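Local coordinates for protein probable fumarate reductase Ifc3 (Shewanella frigidimarina, PDB 1QO8) that reduces fumarate to succinate in vitro using one FAD and four covalently bound c-type hemes per subunit, and may serve an alternative electron route to ferric iron, at residues T329-I334 with R368-E373; W356-P361 with I498-G503. All coordinates share one frame; numbering follows the deposited sequence.

Contact 1: residues T329-I334 with R368-E373; sequences TSSNNI and RILISE. With HEM (protoporphyrin IX containing Fe), chain C.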
ATOM      1  N   THR A 329       8.018  17.658  -6.540  1.00 43.95           N
ATOM      2  CA  THR A 329       7.122  18.012  -7.594  1.00 44.04           C
ATOM      3  C   THR A 329       6.735  16.759  -8.417  1.00 37.50           C
ATOM      4  O   THR A 329       6.827  15.661  -7.896  1.00 38.69           O
ATOM      5  CB  THR A 329       7.797  18.877  -8.712  1.00 45.99           C
ATOM      6  OG1 THR A 329       9.129  19.251  -8.489  1.00 48.39           O
ATOM      7  CG2 THR A 329       6.792  19.851  -9.166  1.00 42.98           C
ATOM      8  N   SER A 330       6.516  16.905  -9.745  1.00 34.06           N
ATOM      9  CA  SER A 330       6.273  15.677 -10.512  1.00 36.17           C
ATOM     10  C   SER A 330       6.533  16.142 -11.920  1.00 35.67           C
ATOM     11  O   SER A 330       6.275  17.335 -12.150  1.00 39.55           O
ATOM     12  CB  SER A 330       4.731  15.258 -10.419  1.00 30.38           C
ATOM     13  OG  SER A 330       4.668  14.172 -11.443  1.00 33.15           O
ATOM     14  N   SER A 331       6.901  15.322 -12.849  1.00 36.48           N
ATOM     15  CA  SER A 331       6.979  15.750 -14.211  1.00 38.45           C
ATOM     16  C   SER A 331       5.656  15.448 -14.954  1.00 38.48           C
ATOM     17  O   SER A 331       5.709  15.473 -16.150  1.00 37.81           O
ATOM     18  CB  SER A 331       8.063  14.805 -14.756  1.00 36.17           C
ATOM     19  OG  SER A 331       7.430  13.552 -14.456  1.00 37.69           O
ATOM     20  N   ASN A 332       4.654  14.837 -14.311  1.00 38.87           N
ATOM     21  CA  ASN A 332       3.501  14.268 -14.973  1.00 38.50           C
ATOM     22  C   ASN A 332       2.527  15.279 -15.551  1.00 35.53           C
ATOM     23  O   ASN A 332       2.356  16.349 -14.998  1.00 33.08           O
ATOM     24  CB  ASN A 332       2.643  13.435 -13.973  1.00 36.39           C
ATOM     25  CG  ASN A 332       3.396  12.136 -13.641  1.00 39.37           C
ATOM     26  OD1 ASN A 332       2.727  11.148 -13.397  1.00 36.31           O
ATOM     27  ND2 ASN A 332       4.730  12.129 -13.815  1.00 36.14           N
ATOM     28  N   ASN A 333       1.701  14.809 -16.494  1.00 38.94           N
ATOM     29  CA  ASN A 333       0.462  15.603 -16.737  1.00 37.93           C
ATOM     30  C   ASN A 333      -0.450  15.529 -15.517  1.00 40.90           C
ATOM     31  O   ASN A 333      -0.427  14.553 -14.708  1.00 36.80           O
ATOM     32  CB  ASN A 333      -0.181  14.931 -17.947  1.00 37.70           C
ATOM     33  CG  ASN A 333      -1.301  15.741 -18.576  1.00 37.01           C
ATOM     34  OD1 ASN A 333      -1.758  16.725 -17.931  1.00 36.64           O
ATOM     35  ND2 ASN A 333      -1.535  15.366 -19.818  1.00 33.42           N
ATOM     36  N   ILE A 334      -1.313  16.519 -15.286  1.00 39.86           N
ATOM     37  CA  ILE A 334      -2.237  16.632 -14.202  1.00 41.69           C
ATOM     38  C   ILE A 334      -3.390  15.593 -14.267  1.00 40.32           C
ATOM     39  O   ILE A 334      -4.000  15.340 -13.238  1.00 38.57           O
ATOM     40  CB  ILE A 334      -2.880  18.041 -14.122  1.00 44.22           C
ATOM     41  CG1 ILE A 334      -3.633  18.302 -15.439  1.00 44.28           C
ATOM     42  CG2 ILE A 334      -1.745  19.071 -13.874  1.00 44.98           C
ATOM     43  CD1 ILE A 334      -4.480  19.559 -15.394  1.00 46.37           C
ATOM     44  N   ARG A 368       7.616  22.194 -15.376  1.00 50.43           N
ATOM     45  CA  ARG A 368       7.797  20.872 -14.767  1.00 47.30           C
ATOM     46  C   ARG A 368       8.355  19.883 -15.726  1.00 44.73           C
ATOM     47  O   ARG A 368       7.832  18.821 -16.084  1.00 45.71           O
ATOM     48  CB  ARG A 368       6.542  20.380 -14.026  1.00 45.34           C
ATOM     49  CG  ARG A 368       6.139  21.296 -12.867  1.00 42.25           C
ATOM     50  CD  ARG A 368       4.876  20.799 -12.088  1.00 40.61           C
ATOM     51  NE  ARG A 368       3.724  20.591 -12.958  1.00 39.80           N
ATOM     52  CZ  ARG A 368       3.290  19.494 -13.543  1.00 42.44           C
ATOM     53  NH1 ARG A 368       3.800  18.231 -13.462  1.00 37.54           N
ATOM     54  NH2 ARG A 368       2.163  19.636 -14.299  1.00 41.36           N
ATOM     55  N   ILE A 369       9.550  20.186 -16.225  1.00 42.09           N
ATOM     56  CA  ILE A 369      10.197  19.328 -17.227  1.00 39.86           C
ATOM     57  C   ILE A 369      11.497  18.802 -16.582  1.00 41.03           C
ATOM     58  O   ILE A 369      12.037  19.529 -15.736  1.00 40.41           O
ATOM     59  CB  ILE A 369      10.475  20.384 -18.328  1.00 44.18           C
ATOM     60  CG1 ILE A 369       9.245  20.455 -19.245  1.00 45.93           C
ATOM     61  CG2 ILE A 369      11.798  20.200 -19.053  1.00 44.40           C
ATOM     62  CD1 ILE A 369       9.345  21.603 -20.223  1.00 48.97           C
ATOM     63  N   LEU A 370      11.981  17.661 -16.921  1.00 39.91           N
ATOM     64  CA  LEU A 370      13.188  17.014 -16.497  1.00 45.65           C
ATOM     65  C   LEU A 370      14.416  17.928 -16.812  1.00 45.16           C
ATOM     66  O   LEU A 370      14.508  18.390 -17.966  1.00 46.02           O
ATOM     67  CB  LEU A 370      13.384  15.665 -17.175  1.00 44.33           C
ATOM     68  CG  LEU A 370      12.433  14.470 -17.008  1.00 50.15           C
ATOM     69  CD1 LEU A 370      13.183  13.120 -16.993  1.00 47.40           C
ATOM     70  CD2 LEU A 370      11.551  14.446 -15.781  1.00 47.57           C
ATOM     71  N   ILE A 371      15.152  18.388 -15.837  1.00 46.40           N
ATOM     72  CA  ILE A 371      16.521  18.928 -16.155  1.00 44.90           C
ATOM     73  C   ILE A 371      17.460  17.745 -16.106  1.00 43.30           C
ATOM     74  O   ILE A 371      17.632  17.075 -15.099  1.00 40.73           O
ATOM     75  CB  ILE A 371      16.865  20.105 -15.263  1.00 45.96           C
ATOM     76  CG1 ILE A 371      15.919  21.265 -15.655  1.00 49.39           C
ATOM     77  CG2 ILE A 371      18.304  20.605 -15.557  1.00 46.21           C
ATOM     78  CD1 ILE A 371      14.878  21.426 -14.593  1.00 55.11           C
ATOM     79  N   SER A 372      17.949  17.346 -17.271  1.00 41.37           N
ATOM     80  CA  SER A 372      18.858  16.281 -17.453  1.00 40.74           C
ATOM     81  C   SER A 372      20.101  16.378 -16.520  1.00 39.71           C
ATOM     82  O   SER A 372      20.680  17.437 -16.269  1.00 36.11           O
ATOM     83  CB  SER A 372      19.407  16.332 -18.908  1.00 41.30           C
ATOM     84  OG  SER A 372      20.266  15.204 -18.983  1.00 44.09           O
ATOM     85  N   GLU A 373      20.491  15.247 -16.005  1.00 41.16           N
ATOM     86  CA  GLU A 373      21.719  15.118 -15.153  1.00 43.36           C
ATOM     87  C   GLU A 373      22.948  15.497 -15.942  1.00 41.67           C
ATOM     88  O   GLU A 373      23.886  16.064 -15.355  1.00 41.02           O
ATOM     89  CB  GLU A 373      21.720  13.719 -14.554  1.00 43.08           C
ATOM     90  CG  GLU A 373      22.140  12.651 -15.560  1.00 48.00           C
ATOM     91  CD  GLU A 373      21.909  11.273 -14.949  1.00 53.11           C
ATOM     92  OE1 GLU A 373      21.396  11.207 -13.793  1.00 57.18           O
ATOM     93  OE2 GLU A 373      22.208  10.237 -15.540  1.00 55.30           O
TER
HETATM   94  CHA HEM C 601       8.285  20.585 -24.612  1.00 38.03           C
HETATM   95  CHB HEM C 601       5.565  24.399 -25.886  1.00 39.81           C
HETATM   96  CHC HEM C 601       1.963  22.308 -23.439  1.00 36.98           C
HETATM   97  CHD HEM C 601       5.068  19.269 -21.284  1.00 38.98           C
HETATM   98  C1A HEM C 601       7.902  21.742 -25.235  1.00 40.06           C
HETATM   99  C2A HEM C 601       8.598  22.524 -26.243  1.00 43.60           C
HETATM  100  C3A HEM C 601       7.847  23.558 -26.594  1.00 38.88           C
HETATM  101  C4A HEM C 601       6.630  23.490 -25.780  1.00 42.62           C
HETATM  102  CMA HEM C 601       8.107  24.719 -27.584  1.00 38.95           C
HETATM  103  CAA HEM C 601      10.040  22.194 -26.748  1.00 39.48           C
HETATM  104  CBA HEM C 601      10.063  21.381 -28.056  1.00 47.07           C
HETATM  105  CGA HEM C 601       9.603  19.967 -27.788  1.00 51.28           C
HETATM  106  O1A HEM C 601       8.542  19.631 -28.412  1.00 58.20           O
HETATM  107  O2A HEM C 601      10.265  19.231 -26.991  1.00 50.82           O
HETATM  108  C1B HEM C 601       4.285  24.051 -25.474  1.00 42.26           C
HETATM  109  C2B HEM C 601       3.045  24.698 -25.881  1.00 39.27           C
HETATM  110  C3B HEM C 601       2.071  24.088 -25.232  1.00 43.60           C
HETATM  111  C4B HEM C 601       2.618  23.070 -24.375  1.00 40.64           C
HETATM  112  CMB HEM C 601       3.027  25.809 -26.919  1.00 41.43           C
HETATM  113  CAB HEM C 601       0.494  24.240 -25.355  1.00 42.02           C
HETATM  114  CBB HEM C 601      -0.060  24.729 -26.468  1.00 40.62           C
HETATM  115  C1C HEM C 601       2.466  21.371 -22.568  1.00 40.09           C
HETATM  116  C2C HEM C 601       1.737  20.544 -21.614  1.00 41.55           C
HETATM  117  C3C HEM C 601       2.598  19.694 -21.063  1.00 42.29           C
HETATM  118  C4C HEM C 601       3.897  19.940 -21.639  1.00 41.47           C
HETATM  119  CMC HEM C 601       0.238  20.756 -21.371  1.00 40.16           C
HETATM  120  CAC HEM C 601       2.395  18.533 -20.023  1.00 40.44           C
HETATM  121  CBC HEM C 601       1.305  17.770 -20.009  1.00 41.81           C
HETATM  122  C1D HEM C 601       6.213  19.333 -22.035  1.00 38.25           C
HETATM  123  C2D HEM C 601       7.391  18.461 -21.843  1.00 38.85           C
HETATM  124  C3D HEM C 601       8.265  18.820 -22.768  1.00 39.48           C
HETATM  125  C4D HEM C 601       7.711  19.900 -23.559  1.00 37.50           C
HETATM  126  CMD HEM C 601       7.479  17.379 -20.746  1.00 32.09           C
HETATM  127  CAD HEM C 601       9.703  18.239 -23.016  1.00 37.59           C
HETATM  128  CBD HEM C 601      10.777  19.172 -22.514  1.00 42.98           C
HETATM  129  CGD HEM C 601      12.261  18.786 -22.736  1.00 47.44           C
HETATM  130  O1D HEM C 601      12.626  17.606 -22.570  1.00 47.48           O
HETATM  131  O2D HEM C 601      13.072  19.673 -23.069  1.00 48.60           O
HETATM  132  NA  HEM C 601       6.662  22.342 -25.034  1.00 41.31           N
HETATM  133  NB  HEM C 601       3.993  23.087 -24.531  1.00 41.09           N
HETATM  134  NC  HEM C 601       3.784  20.966 -22.560  1.00 41.44           N
HETATM  135  ND  HEM C 601       6.437  20.194 -23.071  1.00 39.24           N
HETATM  136 FE   HEM C 601       5.185  21.595 -23.861  1.00 37.13          FE
HETATM  137  O   HOH W   1       7.713  16.752 -17.518  1.00 47.06           O

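Contact 2: residues W356-P361 with I498-G503; sequences WVQAHP and IHHTMG. With FAD (flavin-adenine dinucleotide), chain G.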
ATOM      1  N   TRP A 356       5.285   1.428  -4.938  1.00 37.18           N
ATOM      2  CA  TRP A 356       6.628   1.624  -5.521  1.00 42.14           C
ATOM      3  C   TRP A 356       6.587   2.810  -6.509  1.00 42.26           C
ATOM      4  O   TRP A 356       5.786   2.729  -7.457  1.00 42.47           O
ATOM      5  CB  TRP A 356       7.249   0.343  -6.135  1.00 39.50           C
ATOM      6  CG  TRP A 356       7.794  -0.462  -4.979  1.00 42.85           C
ATOM      7  CD1 TRP A 356       7.149  -1.445  -4.281  1.00 44.69           C
ATOM      8  CD2 TRP A 356       9.067  -0.310  -4.356  1.00 42.79           C
ATOM      9  NE1 TRP A 356       7.930  -1.930  -3.256  1.00 43.04           N
ATOM     10  CE2 TRP A 356       9.107  -1.230  -3.277  1.00 44.77           C
ATOM     11  CE3 TRP A 356      10.142   0.547  -4.583  1.00 41.40           C
ATOM     12  CZ2 TRP A 356      10.217  -1.317  -2.427  1.00 44.19           C
ATOM     13  CZ3 TRP A 356      11.229   0.472  -3.719  1.00 42.86           C
ATOM     14  CH2 TRP A 356      11.272  -0.489  -2.697  1.00 42.55           C
ATOM     15  N   VAL A 357       7.180   3.922  -6.097  1.00 39.67           N
ATOM     16  CA  VAL A 357       7.163   5.192  -6.813  1.00 40.68           C
ATOM     17  C   VAL A 357       8.596   5.652  -7.190  1.00 41.74           C
ATOM     18  O   VAL A 357       9.608   5.616  -6.465  1.00 42.30           O
ATOM     19  CB  VAL A 357       6.455   6.276  -5.992  1.00 38.71           C
ATOM     20  CG1 VAL A 357       6.389   7.641  -6.696  1.00 35.15           C
ATOM     21  CG2 VAL A 357       5.046   5.773  -5.595  1.00 33.85           C
ATOM     22  N   GLN A 358       8.706   5.854  -8.517  1.00 42.05           N
ATOM     23  CA  GLN A 358       9.982   6.299  -9.113  1.00 41.86           C
ATOM     24  C   GLN A 358       9.916   7.813  -9.259  1.00 42.68           C
ATOM     25  O   GLN A 358       8.910   8.406  -9.671  1.00 39.12           O
ATOM     26  CB  GLN A 358      10.319   5.644 -10.410  1.00 43.44           C
ATOM     27  CG  GLN A 358      11.529   6.287 -11.149  1.00 45.00           C
ATOM     28  CD  GLN A 358      11.487   5.633 -12.513  1.00 44.33           C
ATOM     29  OE1 GLN A 358      10.724   6.038 -13.373  1.00 44.53           O
ATOM     30  NE2 GLN A 358      12.280   4.585 -12.663  1.00 43.67           N
ATOM     31  N   ALA A 359      11.081   8.374  -8.906  1.00 38.96           N
ATOM     32  CA  ALA A 359      11.200   9.836  -9.028  1.00 38.60           C
ATOM     33  C   ALA A 359      12.373  10.253  -9.901  1.00 39.68           C
ATOM     34  O   ALA A 359      13.314   9.505 -10.015  1.00 39.95           O
ATOM     35  CB  ALA A 359      11.511  10.421  -7.645  1.00 36.70           C
ATOM     36  N   HIS A 360      12.497  11.547 -10.146  1.00 40.75           N
ATOM     37  CA  HIS A 360      13.635  12.052 -10.927  1.00 40.00           C
ATOM     38  C   HIS A 360      14.213  13.142 -10.060  1.00 36.48           C
ATOM     39  O   HIS A 360      13.507  13.954  -9.510  1.00 38.76           O
ATOM     40  CB  HIS A 360      13.156  12.507 -12.314  1.00 40.89           C
ATOM     41  CG  HIS A 360      14.276  13.102 -13.111  1.00 40.30           C
ATOM     42  ND1 HIS A 360      14.863  12.491 -14.185  1.00 42.34           N
ATOM     43  CD2 HIS A 360      14.904  14.301 -12.984  1.00 38.18           C
ATOM     44  CE1 HIS A 360      15.832  13.254 -14.676  1.00 39.63           C
ATOM     45  NE2 HIS A 360      15.806  14.359 -13.993  1.00 39.07           N
ATOM     46  N   PRO A 361      15.533  13.177  -9.887  1.00 36.91           N
ATOM     47  CA  PRO A 361      16.176  14.161  -9.087  1.00 36.16           C
ATOM     48  C   PRO A 361      16.026  15.612  -9.341  1.00 34.29           C
ATOM     49  O   PRO A 361      16.105  16.408  -8.403  1.00 34.19           O
ATOM     50  CB  PRO A 361      17.667  13.735  -9.032  1.00 37.62           C
ATOM     51  CG  PRO A 361      17.802  12.777 -10.133  1.00 40.64           C
ATOM     52  CD  PRO A 361      16.459  12.229 -10.599  1.00 36.47           C
ATOM     53  N   ILE A 498       8.159  13.330  -8.606  1.00 34.74           N
ATOM     54  CA  ILE A 498       7.505  12.053  -8.920  1.00 35.26           C
ATOM     55  C   ILE A 498       7.396  11.938 -10.406  1.00 33.69           C
ATOM     56  O   ILE A 498       6.999  12.846 -11.152  1.00 36.76           O
ATOM     57  CB  ILE A 498       6.126  11.946  -8.159  1.00 36.81           C
ATOM     58  CG1 ILE A 498       6.617  11.840  -6.664  1.00 43.12           C
ATOM     59  CG2 ILE A 498       5.486  10.616  -8.500  1.00 34.78           C
ATOM     60  CD1 ILE A 498       5.614  12.404  -5.716  1.00 50.21           C
ATOM     61  N   HIS A 499       7.687  10.810 -10.974  1.00 32.16           N
ATOM     62  CA  HIS A 499       7.766  10.564 -12.369  1.00 35.34           C
ATOM     63  C   HIS A 499       7.005   9.337 -12.749  1.00 38.50           C
ATOM     64  O   HIS A 499       6.438   9.441 -13.845  1.00 39.15           O
ATOM     65  CB  HIS A 499       9.322  10.355 -12.693  1.00 38.38           C
ATOM     66  CG  HIS A 499       9.503  10.184 -14.170  1.00 39.07           C
ATOM     67  ND1 HIS A 499       9.314  11.299 -14.970  1.00 41.50           N
ATOM     68  CD2 HIS A 499       9.842   9.173 -14.980  1.00 38.62           C
ATOM     69  CE1 HIS A 499       9.513  10.959 -16.267  1.00 40.53           C
ATOM     70  NE2 HIS A 499       9.771   9.673 -16.283  1.00 40.00           N
ATOM     71  N   HIS A 500       6.966   8.234 -12.011  1.00 37.27           N
ATOM     72  CA  HIS A 500       6.280   7.092 -12.660  1.00 34.99           C
ATOM     73  C   HIS A 500       5.848   6.274 -11.439  1.00 39.34           C
ATOM     74  O   HIS A 500       6.640   6.112 -10.509  1.00 36.44           O
ATOM     75  CB  HIS A 500       7.164   6.275 -13.555  1.00 35.84           C
ATOM     76  CG  HIS A 500       6.475   5.099 -14.226  1.00 37.52           C
ATOM     77  ND1 HIS A 500       5.842   5.194 -15.401  1.00 34.84           N
ATOM     78  CD2 HIS A 500       6.338   3.781 -13.771  1.00 37.50           C
ATOM     79  CE1 HIS A 500       5.363   3.982 -15.781  1.00 37.54           C
ATOM     80  NE2 HIS A 500       5.593   3.139 -14.794  1.00 38.70           N
ATOM     81  N   THR A 501       4.628   5.729 -11.410  1.00 37.23           N
ATOM     82  CA  THR A 501       4.307   4.787 -10.347  1.00 36.27           C
ATOM     83  C   THR A 501       4.254   3.370 -10.849  1.00 35.15           C
ATOM     84  O   THR A 501       3.271   3.002 -11.481  1.00 37.13           O
ATOM     85  CB  THR A 501       2.938   5.183  -9.707  1.00 37.19           C
ATOM     86  OG1 THR A 501       1.922   5.246 -10.715  1.00 38.09           O
ATOM     87  CG2 THR A 501       3.073   6.583  -9.180  1.00 34.12           C
ATOM     88  N   MET A 502       5.298   2.577 -10.639  1.00 33.66           N
ATOM     89  CA  MET A 502       5.387   1.219 -11.065  1.00 36.17           C
ATOM     90  C   MET A 502       4.280   0.373 -10.423  1.00 34.42           C
ATOM     91  O   MET A 502       3.926  -0.619 -11.089  1.00 40.24           O
ATOM     92  CB  MET A 502       6.684   0.463 -10.568  1.00 38.23           C
ATOM     93  CG  MET A 502       8.016   0.924 -11.235  1.00 39.37           C
ATOM     94  SD  MET A 502       8.648   2.577 -10.920  1.00 37.33           S
ATOM     95  CE  MET A 502       9.134   2.558  -9.195  1.00 34.73           C
ATOM     96  N   GLY A 503       3.848   0.636  -9.203  1.00 35.26           N
ATOM     97  CA  GLY A 503       2.858  -0.236  -8.632  1.00 39.65           C
ATOM     98  C   GLY A 503       1.473   0.082  -9.226  1.00 40.12           C
ATOM     99  O   GLY A 503       1.292   1.164  -9.847  1.00 39.29           O
TER
HETATM  100  PA  FAD G 605      -1.423   7.857 -19.625  1.00 37.10           P
HETATM  101  O1A FAD G 605      -0.730   8.169 -20.915  1.00 36.29           O
HETATM  102  O2A FAD G 605      -1.288   8.667 -18.547  1.00 34.89           O
HETATM  103  O5B FAD G 605      -2.915   8.189 -19.990  1.00 38.68           O
HETATM  104  C5B FAD G 605      -4.059   7.865 -19.097  1.00 37.74           C
HETATM  105  C4B FAD G 605      -5.372   8.568 -19.708  1.00 37.13           C
HETATM  106  O4B FAD G 605      -6.455   8.173 -18.732  1.00 36.70           O
HETATM  107  C3B FAD G 605      -5.308  10.123 -19.550  1.00 36.57           C
HETATM  108  O3B FAD G 605      -5.377  10.908 -20.654  1.00 34.67           O
HETATM  109  C2B FAD G 605      -6.185  10.440 -18.284  1.00 37.21           C
HETATM  110  O2B FAD G 605      -6.854  11.725 -18.308  1.00 40.43           O
HETATM  111  C1B FAD G 605      -7.233   9.406 -18.459  1.00 36.52           C
HETATM  112  N9A FAD G 605      -7.924   9.065 -17.209  1.00 40.56           N
HETATM  113  C8A FAD G 605      -7.408   8.979 -15.940  1.00 37.92           C
HETATM  114  N7A FAD G 605      -8.331   8.769 -15.042  1.00 38.16           N
HETATM  115  C5A FAD G 605      -9.532   8.707 -15.742  1.00 37.60           C
HETATM  116  C6A FAD G 605     -10.926   8.586 -15.321  1.00 38.01           C
HETATM  117  N6A FAD G 605     -11.306   8.446 -14.081  1.00 38.15           N
HETATM  118  N1A FAD G 605     -11.816   8.547 -16.344  1.00 37.75           N
HETATM  119  C2A FAD G 605     -11.478   8.774 -17.658  1.00 39.56           C
HETATM  120  N3A FAD G 605     -10.218   8.916 -18.128  1.00 38.68           N
HETATM  121  C4A FAD G 605      -9.315   8.899 -17.111  1.00 38.96           C
HETATM  122  N1  FAD G 605       8.343   5.864 -20.468  1.00 45.98           N
HETATM  123  C2  FAD G 605       8.996   5.248 -21.416  1.00 47.89           C
HETATM  124  O2  FAD G 605       9.083   4.079 -21.603  1.00 45.75           O
HETATM  125  N3  FAD G 605       9.733   5.950 -22.418  1.00 52.54           N
HETATM  126  C4  FAD G 605       9.696   7.337 -22.322  1.00 53.17           C
HETATM  127  O4  FAD G 605      10.331   7.993 -23.099  1.00 56.32           O
HETATM  128  C4X FAD G 605       9.010   7.995 -21.212  1.00 48.56           C
HETATM  129  N5  FAD G 605       9.041   9.332 -21.098  1.00 46.53           N
HETATM  130  C5X FAD G 605       8.344   9.962 -20.123  1.00 44.72           C
HETATM  131  C6  FAD G 605       8.406  11.361 -20.070  1.00 43.24           C
HETATM  132  C7  FAD G 605       7.704  12.031 -19.098  1.00 45.29           C
HETATM  133  C7M FAD G 605       7.715  13.521 -18.976  1.00 43.57           C
HETATM  134  C8  FAD G 605       6.890  11.265 -18.187  1.00 44.00           C
HETATM  135  C8M FAD G 605       6.063  11.988 -17.168  1.00 44.80           C
HETATM  136  C9  FAD G 605       6.804   9.898 -18.256  1.00 40.94           C
HETATM  137  C9A FAD G 605       7.512   9.206 -19.209  1.00 42.13           C
HETATM  138  N10 FAD G 605       7.530   7.804 -19.357  1.00 41.14           N
HETATM  139  C10 FAD G 605       8.244   7.187 -20.311  1.00 44.56           C
HETATM  140  C1' FAD G 605       6.450   6.981 -18.726  1.00 43.11           C
HETATM  141  C2' FAD G 605       5.377   6.605 -19.802  1.00 41.42           C
HETATM  142  O2' FAD G 605       5.278   7.860 -20.556  1.00 42.40           O
HETATM  143  C3' FAD G 605       4.037   6.519 -19.031  1.00 39.59           C
HETATM  144  O3' FAD G 605       4.101   5.511 -18.013  1.00 42.08           O
HETATM  145  C4' FAD G 605       3.021   5.806 -19.986  1.00 41.19           C
HETATM  146  O4' FAD G 605       2.831   6.771 -21.064  1.00 37.41           O
HETATM  147  C5' FAD G 605       1.671   5.724 -19.187  1.00 36.37           C
HETATM  148  O5' FAD G 605       0.627   5.402 -20.305  1.00 41.82           O
HETATM  149  P   FAD G 605      -0.845   5.081 -19.983  1.00 38.53           P
HETATM  150  O1P FAD G 605      -1.468   4.791 -21.329  1.00 38.39           O
HETATM  151  O2P FAD G 605      -0.763   4.099 -18.997  1.00 38.75           O
HETATM  152  O3P FAD G 605      -1.306   6.275 -19.302  1.00 35.93           O

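Contact 1: residues T329-I334 with R368-E373
R368 reaches across to the backbone of 329-334 and carries most of the polar contact. Its NH1 donates two nearly straight hydrogen bonds, one to S330 O at 2.9 Å and one to N332 O at 2.8 Å. Both carbonyl oxygens lie in the guanidinium plane, although NH1 stands well above the carbonyl plane of S330 and is only slightly tilted from that of N332. A weak bond from NH2 to N332 O adds to the grip, and NH2 also binds E81 O in the cytochrome part, so that three backbone carbonyls fix the rotation of the group. The bend at chi3 (-55°) brings the NH1 edge of the guanidinium to the S330 and N332 oxygens.

The apolar contacts are few. The T329 methyl CG2 crosses the arginine chain at a slant, 3.6 Å from R368 CD, while L370 CD2 touches S331 CB at 3.7 Å.

Within 329-334, S330 OG accepts from N332 N at 2.9 Å, forming an ST turn; the same hydroxyl bonds to I498 O. S331 OG is held by H499 ND1.

The heme is met from both segments: N333 CG lies 3.6 Å from heme CBC, and I369 CD1 is equally close to CBD of a propionate. Since FAD touches S331 and N332, the ST turn at S330 and the arginine bonded to its carbonyls lie between heme and flavin in this flavocytochrome c3 fumarate reductase, with S372 and E373 further along probably binding the substrate.

Contact 2: residues W356-P361 with I498-G503
Q358 stands opposite H499 and H500, and its backbone sets the pairing of the two antiparallel strands. Q358 N donates to H500 O at 2.9 Å. Q358 O accepts from both H499 N and H500 N, each at 3.0 Å. Two residues thus face one, which makes a classic beta bulge and shifts the register by one before A359 meets I498.

From its backbone the Q358 side chain runs out extended. CB rests on the thioether of M502, 3.5 Å from CE, which the bends at chi2 and chi3 of the methionine fold back over the strand. CG is anti to the backbone N (chi1 170°), carrying the amide out beside the H499 ring, the two planes 35° apart. At the tip, OE1 lies at the edge of that imidazole, 3.6 Å from CD2, and as near to H500 CB. NE2 turns to N538 OD1 and R539 O, partners that anchor the amide.

At the bulge both histidines reach the flavin. H499 CE1 approaches FAD C8 at 3.3 Å, with ND1 bonded to S331 OG, and ribityl O3' lies at the edge of the H500 imidazole, 3.0 Å from H500 CE1. H499 and H360 probably bind substrate.

On the other side V357 CG1 meets I498 CG2 at 3.6 Å, and both residues are covered by helix 315-321. Strand 489-505 continues the sheet toward 329-330, while P361 packs on helix 397-405 and W356 on L516 of the second subunit.

Contacts 1 and 2 have their centres 11 Å apart and share a mixed sheet through strand 489-505, which pairs in parallel with 329-330 and antiparallel with 357-364. Their segments alternate along the chain, in the order 329-334, 356-361, 368-373 and 498-503, all in the flavin-binding part of the chain. They also touch directly: T329 O lies 2.8 Å from I498 N, a probable backbone hydrogen bond, and L370 CD1 packs 3.3 Å from H360 ND1. Contact 1 touches both a heme and the flavin, contact 2 the flavin, so the shared sheet links the two cofactor environments next to the probable fumarate site.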